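Long-range contacts in E3 ubiquitin-protein ligase TRIM65 (PDB 7JL4), which acts as an E3 ubiquitin ligase in innate immunity, autophagy and microRNA control, and is represented here by its PRY-SPRY (B30.2) domain: residues 78-83 with 182-187; 71-76 with 144-149; 121-126 with 164-169. All coordinates share one frame; numbering follows the deposited sequence. Where two conformers were deposited one is given.

Contact 1 (78-83 with 182-187); sequences RASDHS and EGRTLT
Arg184 reaches across to the backbone of His82, and its NE donates to the carbonyl O of that histidine at 2.8 Å in an almost straight bond (174°), with the oxygen in the guanidinium plane. A bend at chi2 (64°) folds the arginine chain back so that the group comes to lie beside the turn 80-83. A second bond, from NH1 to the carbonyl O of Glu182, also restrains the group, its acceptor tilted somewhat from the guanidinium plane. Asp81 adds charge from above, OD2 lying 3.5 Å from Arg184 NH2 with the two planes nearly parallel; because OD2 lies over the face, well out of the guanidinium plane, no N-H points at it and the salt bridge is one of charge alone. The His82 ring stands more steeply to the guanidinium, and its ND1 shares a hydrogen bond with Ser83 OG.

One residue on from Arg184, Thr185 meets Ser80, which replaces a backbone acceptor with a side-chain one. Ser80 OG, held between its own N and carbonyl carbon (chi1 62°), takes the N-H of Thr185 at 2.9 Å, while Ser80 N donates to Thr185 O. Water links the same OG to Gly183 O. This is where regular pairing between strands 72-79 and 185-188 gives way to a turn, within one of the two antiparallel sheets of the SPRY beta-sandwich. Arg78 and Thr187 form a hydrogen-bonded antiparallel pair, closed by N-H to O bonds in both directions; a second water joins Arg78 O to Thr187 OG1, whose other partner is Gln41. The guanidinium of Arg78 turns away to Glu157. On the buried face, the non-hydrogen-bonded pair Ala79 and Leu186 packs methyl to methyl, Ala79 CB lying 3.7 Å from Leu186 CD2, and Val84 of the second sheet touches both.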
loop_
_atom_site.group_PDB
_atom_site.type_symbol
_atom_site.label_atom_id
_atom_site.label_comp_id
_atom_site.label_asym_id
_atom_site.label_seq_id
_atom_site.Cartn_x
_atom_site.Cartn_y
_atom_site.Cartn_z
ATOM N N ARG A 78 -3.367 1.265 8.259
ATOM C CA ARG A 78 -4.708 1.782 8.528
ATOM C C ARG A 78 -5.028 2.954 7.605
ATOM O O ARG A 78 -4.272 3.926 7.545
ATOM C CB ARG A 78 -4.868 2.221 9.976
ATOM C CG ARG A 78 -6.284 2.781 10.213
ATOM C CD ARG A 78 -6.669 2.875 11.656
ATOM N NE ARG A 78 -6.801 1.578 12.319
ATOM C CZ ARG A 78 -7.877 0.796 12.233
ATOM N NH1 ARG A 78 -8.909 1.153 11.479
ATOM N NH2 ARG A 78 -7.914 -0.352 12.888
ATOM N N ALA A 79 -6.167 2.881 6.920
ATOM C CA ALA A 79 -6.638 3.959 6.058
ATOM C C ALA A 79 -7.703 4.780 6.777
ATOM O O ALA A 79 -8.601 4.216 7.409
ATOM C CB ALA A 79 -7.219 3.387 4.758
ATOM N N SER A 80 -7.637 6.113 6.655
ATOM C CA SER A 80 -8.668 6.942 7.292
ATOM C C SER A 80 -10.020 6.812 6.604
ATOM O O SER A 80 -11.043 7.180 7.203
ATOM C CB SER A 80 -8.290 8.431 7.297
ATOM O OG SER A 80 -8.149 8.934 5.968
ATOM N N ASP A 81 -10.042 6.325 5.365
ATOM C CA ASP A 81 -11.230 6.372 4.511
ATOM C C ASP A 81 -10.928 5.542 3.270
ATOM O O ASP A 81 -9.797 5.095 3.069
ATOM C CB ASP A 81 -11.568 7.807 4.121
ATOM C CG ASP A 81 -13.012 7.981 3.637
ATOM O OD1 ASP A 81 -13.804 7.004 3.620
ATOM O OD2 ASP A 81 -13.343 9.132 3.294
ATOM N N HIS A 82 -11.952 5.358 2.427
ATOM C CA HIS A 82 -11.745 4.725 1.132
ATOM C C HIS A 82 -11.023 5.687 0.191
ATOM O O HIS A 82 -10.793 6.857 0.509
ATOM C CB HIS A 82 -13.076 4.298 0.517
ATOM C CG HIS A 82 -14.027 5.440 0.321
ATOM N ND1 HIS A 82 -13.818 6.417 -0.628
ATOM C CD2 HIS A 82 -15.149 5.792 0.985
ATOM C CE1 HIS A 82 -14.791 7.310 -0.557
ATOM N NE2 HIS A 82 -15.614 6.952 0.411
ATOM N N SER A 83 -10.753 5.192 -1.021
ATOM C CA SER A 83 -10.011 5.901 -2.069
ATOM C C SER A 83 -8.526 5.987 -1.712
ATOM O O SER A 83 -7.921 7.060 -1.683
ATOM C CB SER A 83 -10.604 7.274 -2.354
ATOM O OG SER A 83 -12.002 7.141 -2.613
ATOM N N GLU A 182 -7.159 13.131 -2.216
ATOM C CA GLU A 182 -7.025 14.271 -1.310
ATOM C C GLU A 182 -7.858 14.049 -0.052
ATOM O O GLU A 182 -9.002 13.588 -0.125
ATOM C CB GLU A 182 -7.471 15.570 -2.000
ATOM C CG GLU A 182 -7.522 16.793 -1.091
ATOM C CD GLU A 182 -8.121 18.020 -1.778
ATOM O OE1 GLU A 182 -8.954 18.718 -1.157
ATOM O OE2 GLU A 182 -7.758 18.281 -2.945
ATOM N N GLY A 183 -7.286 14.401 1.110
ATOM C CA GLY A 183 -7.960 14.270 2.389
ATOM C C GLY A 183 -7.706 12.959 3.123
ATOM O O GLY A 183 -8.093 12.832 4.298
ATOM N N ARG A 184 -7.080 11.983 2.477
ATOM C CA ARG A 184 -6.911 10.675 3.085
ATOM C C ARG A 184 -5.615 10.637 3.878
ATOM O O ARG A 184 -4.640 11.303 3.529
ATOM C CB ARG A 184 -6.905 9.565 2.029
ATOM C CG ARG A 184 -8.297 9.043 1.677
ATOM C CD ARG A 184 -9.156 10.140 1.020
ATOM N NE ARG A 184 -10.463 9.620 0.617
ATOM C CZ ARG A 184 -11.497 10.357 0.218
ATOM N NH1 ARG A 184 -11.433 11.685 0.176
ATOM N NH2 ARG A 184 -12.623 9.747 -0.116
ATOM N N THR A 185 -5.625 9.850 4.953
ATOM C CA THR A 185 -4.438 9.541 5.744
ATOM C C THR A 185 -4.179 8.042 5.676
ATOM O O THR A 185 -5.121 7.249 5.746
ATOM C CB THR A 185 -4.621 9.977 7.207
ATOM O OG1 THR A 185 -4.730 11.399 7.279
ATOM C CG2 THR A 185 -3.443 9.536 8.088
ATOM N N LEU A 186 -2.906 7.648 5.515
ATOM C CA LEU A 186 -2.484 6.259 5.692
ATOM C C LEU A 186 -1.463 6.187 6.818
ATOM O O LEU A 186 -0.555 7.022 6.884
ATOM C CB LEU A 186 -1.854 5.663 4.430
ATOM C CG LEU A 186 -2.740 5.401 3.205
ATOM C CD1 LEU A 186 -1.926 4.862 2.025
ATOM C CD2 LEU A 186 -3.814 4.404 3.568
ATOM N N THR A 187 -1.608 5.182 7.691
ATOM C CA THR A 187 -0.701 4.954 8.817
ATOM C C THR A 187 -0.092 3.558 8.702
ATOM O O THR A 187 -0.826 2.563 8.655
ATOM C CB THR A 187 -1.458 5.094 10.141
ATOM O OG1 THR A 187 -2.166 6.349 10.160
ATOM C CG2 THR A 187 -0.483 5.032 11.309
HETATM O O HOH W 1 -4.533 6.280 9.063
HETATM O O HOH W 2 -9.947 10.797 5.639
#

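Contact 2 (71-76 with 144-149); sequences GHHYWE and LDLASG
His73 and Leu144 form a hydrogen-bonded antiparallel pair where strand 72-79 meets strand 139-145, two central neighbours in one sheet of the SPRY beta-sandwich. The two bonds of the pair differ: Leu144 N reaches His73 O at 2.7 Å and nearly straight (172°), whereas His73 N approaches Leu144 O from a direction tilted out of the carbonyl plane. The tight side of the contact lies on the face of Leu144, which is buried. With CG anti to its backbone N (chi1 -171°), Leu144 carries CD2 to the edge of the Trp75 indole, 4.1 Å from CH2, and Phe68 lies alongside, its ring meeting those of both Trp75 and His73.

The face bearing His72 and Asp145 is more open to solvent and is held across the segments mainly by one stack. Asp145 CB sits over the centre of the imidazole in a CH-pi contact, 3.8 Å from the ring centroid, and the carboxylate runs out past the ND1-CE1 side of the ring, its plane 19° from that of the imidazole. The ring is also tethered at NE2, which is hydrogen-bonded to Asp143. Without the imidazole, as with an alanine here, Asp145 CB would probably lose its flat partner and Asp143 its hydrogen bond to this ring.

Beyond the pair the chain turns away in a bend that is most exposed at Ala147. Gly71 O, just before the strand, accepts from Leu146 N at 2.7 Å and more weakly from Ala147 N, while Leu146 CD1 only approaches the edge of the His73 ring. Asp145 completes the bend as an Asx motif: its OD1 receives Ser148 N at 3.0 Å, and that donor arrives from above the carboxylate plane.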
loop_
_atom_site.group_PDB
_atom_site.type_symbol
_atom_site.label_atom_id
_atom_site.label_comp_id
_atom_site.label_asym_id
_atom_site.label_seq_id
_atom_site.Cartn_x
_atom_site.Cartn_y
_atom_site.Cartn_z
ATOM N N GLY A 71 12.467 -14.384 1.037
ATOM C CA GLY A 71 11.900 -14.489 2.363
ATOM C C GLY A 71 10.391 -14.301 2.372
ATOM O O GLY A 71 9.699 -14.568 1.391
ATOM N N HIS A 72 9.887 -13.840 3.510
ATOM C CA HIS A 72 8.451 -13.763 3.761
ATOM C C HIS A 72 8.239 -12.572 4.680
ATOM O O HIS A 72 8.938 -12.461 5.688
ATOM C CB HIS A 72 7.973 -15.078 4.391
ATOM C CG HIS A 72 6.491 -15.278 4.363
ATOM N ND1 HIS A 72 5.909 -16.507 4.591
ATOM C CD2 HIS A 72 5.469 -14.406 4.183
ATOM C CE1 HIS A 72 4.593 -16.393 4.511
ATOM N NE2 HIS A 72 4.300 -15.124 4.281
ATOM N N HIS A 73 7.298 -11.678 4.326
ATOM C CA HIS A 73 7.170 -10.363 4.947
ATOM C C HIS A 73 5.693 -10.002 5.062
ATOM O O HIS A 73 4.912 -10.309 4.159
ATOM C CB HIS A 73 7.921 -9.299 4.109
ATOM C CG HIS A 73 9.304 -9.737 3.720
ATOM N ND1 HIS A 73 10.353 -9.704 4.615
ATOM C CD2 HIS A 73 9.790 -10.303 2.591
ATOM C CE1 HIS A 73 11.441 -10.184 4.036
ATOM N NE2 HIS A 73 11.128 -10.563 2.808
ATOM N N TYR A 74 5.316 -9.347 6.165
ATOM C CA TYR A 74 3.915 -8.999 6.405
ATOM C C TYR A 74 3.863 -7.655 7.113
ATOM O O TYR A 74 4.682 -7.383 7.996
ATOM C CB TYR A 74 3.195 -10.067 7.261
ATOM C CG TYR A 74 1.771 -9.693 7.644
ATOM C CD1 TYR A 74 0.726 -9.851 6.736
ATOM C CD2 TYR A 74 1.481 -9.154 8.905
ATOM C CE1 TYR A 74 -0.594 -9.511 7.091
ATOM C CE2 TYR A 74 0.170 -8.779 9.259
ATOM C CZ TYR A 74 -0.861 -8.965 8.327
ATOM O OH TYR A 74 -2.177 -8.638 8.627
ATOM N N TRP A 75 2.886 -6.826 6.750
ATOM C CA TRP A 75 2.679 -5.573 7.463
ATOM C C TRP A 75 1.218 -5.172 7.350
ATOM O O TRP A 75 0.467 -5.686 6.508
ATOM C CB TRP A 75 3.569 -4.436 6.935
ATOM C CG TRP A 75 3.429 -4.214 5.459
ATOM C CD1 TRP A 75 2.490 -3.423 4.821
ATOM C CD2 TRP A 75 4.217 -4.820 4.413
ATOM N NE1 TRP A 75 2.668 -3.491 3.451
ATOM C CE2 TRP A 75 3.715 -4.337 3.174
ATOM C CE3 TRP A 75 5.308 -5.702 4.402
ATOM C CZ2 TRP A 75 4.261 -4.715 1.940
ATOM C CZ3 TRP A 75 5.858 -6.091 3.159
ATOM C CH2 TRP A 75 5.330 -5.587 1.949
ATOM N N GLU A 76 0.830 -4.245 8.228
ATOM C CA GLU A 76 -0.533 -3.739 8.292
ATOM C C GLU A 76 -0.536 -2.222 8.171
ATOM O O GLU A 76 0.387 -1.539 8.617
ATOM C CB GLU A 76 -1.227 -4.184 9.589
ATOM C CG GLU A 76 -1.519 -5.687 9.583
ATOM C CD GLU A 76 -1.990 -6.228 10.917
ATOM O OE1 GLU A 76 -2.093 -5.445 11.885
ATOM O OE2 GLU A 76 -2.323 -7.438 10.984
ATOM N N LEU A 144 3.540 -10.955 1.894
ATOM C CA LEU A 144 4.404 -11.075 0.722
ATOM C C LEU A 144 5.301 -12.286 0.931
ATOM O O LEU A 144 6.288 -12.195 1.663
ATOM C CB LEU A 144 5.239 -9.809 0.557
ATOM C CG LEU A 144 6.032 -9.681 -0.729
ATOM C CD1 LEU A 144 5.063 -9.764 -1.930
ATOM C CD2 LEU A 144 6.769 -8.329 -0.731
ATOM N N ASP A 145 4.963 -13.412 0.306
ATOM C CA ASP A 145 5.740 -14.654 0.461
ATOM C C ASP A 145 6.627 -14.778 -0.768
ATOM O O ASP A 145 6.204 -15.268 -1.824
ATOM C CB ASP A 145 4.825 -15.858 0.657
ATOM C CG ASP A 145 5.578 -17.185 0.784
ATOM O OD1 ASP A 145 6.780 -17.275 0.452
ATOM O OD2 ASP A 145 4.951 -18.157 1.255
ATOM N N LEU A 146 7.872 -14.326 -0.635
ATOM C CA LEU A 146 8.729 -14.291 -1.807
ATOM C C LEU A 146 9.416 -15.622 -2.042
ATOM O O LEU A 146 10.085 -15.787 -3.067
ATOM C CB LEU A 146 9.749 -13.152 -1.672
ATOM C CG LEU A 146 9.076 -11.791 -1.588
ATOM C CD1 LEU A 146 10.119 -10.697 -1.437
ATOM C CD2 LEU A 146 8.182 -11.535 -2.857
ATOM N N ALA A 147 9.249 -16.576 -1.131
ATOM C CA ALA A 147 9.656 -17.943 -1.432
ATOM C C ALA A 147 8.725 -18.563 -2.466
ATOM O O ALA A 147 9.175 -19.197 -3.426
ATOM C CB ALA A 147 9.672 -18.779 -0.160
ATOM N N SER A 148 7.418 -18.397 -2.277
ATOM C CA SER A 148 6.430 -18.992 -3.164
ATOM C C SER A 148 5.953 -18.028 -4.245
ATOM O O SER A 148 5.274 -18.462 -5.180
ATOM C CB SER A 148 5.219 -19.463 -2.352
ATOM O OG SER A 148 4.439 -18.338 -1.953
ATOM N N GLY A 149 6.270 -16.743 -4.127
ATOM C CA GLY A 149 5.828 -15.768 -5.101
ATOM C C GLY A 149 4.378 -15.361 -4.964
ATOM O O GLY A 149 3.708 -15.116 -5.977
#

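Contact 3 (121-126 with 164-169); sequences LQAWHN and YTFHAL
Tyr164 offers one face of its ring to Ala123, whose CB lies over it toward the rim, 3.9 Å from the centroid and 3.6 Å from CD2: a CH-pi contact. At the edge of the same ring, in its plane, lies Phe166 CD1. The neighbouring Phe166 is turned differently. One of its faces is covered by Tyr164 CE2, and its edge points at the backbone of strand 120-125, with Ala123 C near the ring plane. Trp124 O lies obliquely to the ring, 3.4 Å from Phe166 CZ. Farther along, His125 CB meets Phe166 CE1 at 3.7 Å, also obliquely. The phenyl reaches this position because its CG lies anti to its own carbonyl carbon (chi1 -68°), while Tyr164, with CG anti to the backbone N, swings its ring over the alanine.

The strands 121-125 and 164-167 run almost parallel, 4° apart, but their axes approach no closer than 8.9 Å. They belong to different sheets, and side chains meet between the two layers of the SPRY sandwich. Trp112 extends the aromatic cluster by stacking on the His125 ring and meeting Phe166 edge-to-face; His125 ND1 is bonded to Ser111 O.

With no hydrogen bond across the segments, the contact is probably held by van der Waals and CH-pi contacts, which set less strict limits on geometry than hydrogen bonds would.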
loop_
_atom_site.group_PDB
_atom_site.type_symbol
_atom_site.label_atom_id
_atom_site.label_comp_id
_atom_site.label_asym_id
_atom_site.label_seq_id
_atom_site.Cartn_x
_atom_site.Cartn_y
_atom_site.Cartn_z
ATOM N N LEU A 121 -13.691 -3.227 -4.092
ATOM C CA LEU A 121 -12.230 -3.263 -4.152
ATOM C C LEU A 121 -11.819 -3.523 -5.596
ATOM O O LEU A 121 -12.564 -4.163 -6.345
ATOM C CB LEU A 121 -11.657 -4.377 -3.274
ATOM C CG LEU A 121 -12.048 -4.439 -1.804
ATOM C CD1 LEU A 121 -11.471 -5.704 -1.181
ATOM C CD2 LEU A 121 -11.567 -3.188 -1.076
ATOM N N GLN A 122 -10.645 -3.016 -5.990
ATOM C CA GLN A 122 -10.059 -3.282 -7.303
ATOM C C GLN A 122 -8.671 -3.872 -7.108
ATOM O O GLN A 122 -7.792 -3.198 -6.563
ATOM C CB GLN A 122 -9.910 -2.013 -8.137
ATOM C CG GLN A 122 -11.166 -1.335 -8.641
ATOM C CD GLN A 122 -10.798 0.014 -9.225
ATOM O OE1 GLN A 122 -9.913 0.696 -8.703
ATOM N NE2 GLN A 122 -11.453 0.399 -10.311
ATOM N N ALA A 123 -8.456 -5.100 -7.600
ATOM C CA ALA A 123 -7.135 -5.753 -7.552
ATOM C C ALA A 123 -6.467 -5.543 -8.908
ATOM O O ALA A 123 -6.907 -6.122 -9.910
ATOM C CB ALA A 123 -7.258 -7.244 -7.229
ATOM N N TRP A 124 -5.410 -4.714 -8.933
ATOM C CA TRP A 124 -4.770 -4.201 -10.152
ATOM C C TRP A 124 -3.442 -4.896 -10.440
ATOM O O TRP A 124 -2.569 -4.958 -9.562
ATOM C CB TRP A 124 -4.471 -2.698 -10.029
ATOM C CG TRP A 124 -5.662 -1.803 -10.167
ATOM C CD1 TRP A 124 -6.368 -1.203 -9.155
ATOM C CD2 TRP A 124 -6.255 -1.363 -11.392
ATOM N NE1 TRP A 124 -7.398 -0.429 -9.701
ATOM C CE2 TRP A 124 -7.341 -0.513 -11.061
ATOM C CE3 TRP A 124 -5.992 -1.619 -12.742
ATOM C CZ2 TRP A 124 -8.162 0.080 -12.040
ATOM C CZ3 TRP A 124 -6.793 -1.035 -13.702
ATOM C CH2 TRP A 124 -7.876 -0.200 -13.349
ATOM N N HIS A 125 -3.254 -5.345 -11.684
ATOM C CA HIS A 125 -1.921 -5.686 -12.189
ATOM C C HIS A 125 -1.952 -5.600 -13.706
ATOM O O HIS A 125 -2.930 -6.026 -14.331
ATOM C CB HIS A 125 -1.456 -7.086 -11.756
ATOM C CG HIS A 125 -0.155 -7.502 -12.394
ATOM N ND1 HIS A 125 1.036 -6.839 -12.156
ATOM C CD2 HIS A 125 0.137 -8.500 -13.268
ATOM C CE1 HIS A 125 2.003 -7.407 -12.861
ATOM N NE2 HIS A 125 1.486 -8.412 -13.551
ATOM N N ASN A 126 -0.898 -5.033 -14.295
ATOM C CA ASN A 126 -0.742 -5.020 -15.752
ATOM C C ASN A 126 -1.881 -4.250 -16.441
ATOM O O ASN A 126 -2.246 -4.554 -17.579
ATOM C CB ASN A 126 -0.664 -6.445 -16.301
ATOM C CG ASN A 126 0.134 -6.538 -17.578
ATOM O OD1 ASN A 126 0.973 -5.687 -17.858
ATOM N ND2 ASN A 126 -0.140 -7.566 -18.375
ATOM N N TYR A 164 -7.602 -10.949 -1.789
ATOM C CA TYR A 164 -7.105 -11.286 -3.117
ATOM C C TYR A 164 -5.650 -11.718 -3.021
ATOM O O TYR A 164 -4.881 -11.132 -2.249
ATOM C CB TYR A 164 -7.228 -10.105 -4.081
ATOM C CG TYR A 164 -7.191 -10.590 -5.513
ATOM C CD1 TYR A 164 -8.297 -11.213 -6.081
ATOM C CD2 TYR A 164 -6.027 -10.489 -6.269
ATOM C CE1 TYR A 164 -8.251 -11.702 -7.394
ATOM C CE2 TYR A 164 -5.979 -10.944 -7.567
ATOM C CZ TYR A 164 -7.082 -11.549 -8.123
ATOM O OH TYR A 164 -6.989 -12.011 -9.416
ATOM N N THR A 165 -5.276 -12.717 -3.827
ATOM C CA THR A 165 -3.896 -13.174 -3.944
ATOM C C THR A 165 -3.422 -13.070 -5.388
ATOM O O THR A 165 -4.069 -13.604 -6.293
ATOM C CB THR A 165 -3.778 -14.617 -3.459
ATOM O OG1 THR A 165 -4.206 -14.688 -2.096
ATOM C CG2 THR A 165 -2.335 -15.162 -3.588
ATOM N N PHE A 166 -2.284 -12.405 -5.596
ATOM C CA PHE A 166 -1.530 -12.462 -6.844
ATOM C C PHE A 166 -0.394 -13.466 -6.721
ATOM O O PHE A 166 0.231 -13.585 -5.661
ATOM C CB PHE A 166 -0.900 -11.109 -7.190
ATOM C CG PHE A 166 -1.887 -10.035 -7.556
ATOM C CD1 PHE A 166 -2.433 -10.000 -8.830
ATOM C CD2 PHE A 166 -2.194 -9.013 -6.658
ATOM C CE1 PHE A 166 -3.323 -8.973 -9.193
ATOM C CE2 PHE A 166 -3.075 -7.975 -7.024
ATOM C CZ PHE A 166 -3.626 -7.972 -8.281
ATOM N N HIS A 167 -0.094 -14.147 -7.829
ATOM C CA HIS A 167 1.107 -14.967 -7.934
ATOM C C HIS A 167 2.020 -14.409 -9.013
ATOM O O HIS A 167 1.551 -13.955 -10.054
ATOM C CB HIS A 167 0.790 -16.418 -8.253
ATOM C CG HIS A 167 2.015 -17.272 -8.331
ATOM N ND1 HIS A 167 2.423 -17.883 -9.494
ATOM C CD2 HIS A 167 2.942 -17.588 -7.396
ATOM C CE1 HIS A 167 3.540 -18.558 -9.267
ATOM N NE2 HIS A 167 3.879 -18.385 -8.002
ATOM N N ALA A 168 3.328 -14.437 -8.767
ATOM C CA ALA A 168 4.281 -13.932 -9.747
ATOM C C ALA A 168 5.644 -14.517 -9.433
ATOM O O ALA A 168 5.932 -14.855 -8.289
ATOM C CB ALA A 168 4.382 -12.408 -9.716
ATOM N N LEU A 169 6.500 -14.570 -10.448
ATOM C CA LEU A 169 7.909 -14.916 -10.232
ATOM C C LEU A 169 8.688 -13.610 -10.121
ATOM O O LEU A 169 9.300 -13.134 -11.075
ATOM C CB LEU A 169 8.409 -15.800 -11.363
ATOM C CG LEU A 169 7.629 -17.115 -11.498
ATOM C CD1 LEU A 169 8.415 -18.124 -12.310
ATOM C CD2 LEU A 169 7.296 -17.703 -10.122
#

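In the fold
From the N terminus, the chain enters strand 72-79, whose first half takes part in contact 2 and whose end takes part in contact 1, so the two follow one another along a single strand about 24 Å apart between centres. Contact 2 closes its loop when the chain returns at 144-149. Before that, 121-126 has been laid down in the second sheet; its partner 164-169 comes later, so contact 3 crosses contact 2. Closing last, at 182-187, contact 1 crosses contact 2 and encloses contact 3. Contacts 1 and 2 flank strand 72-79 within one sheet, whereas contact 3 joins the two layers and adjoins contact 2 where Gly149 meets Ala168.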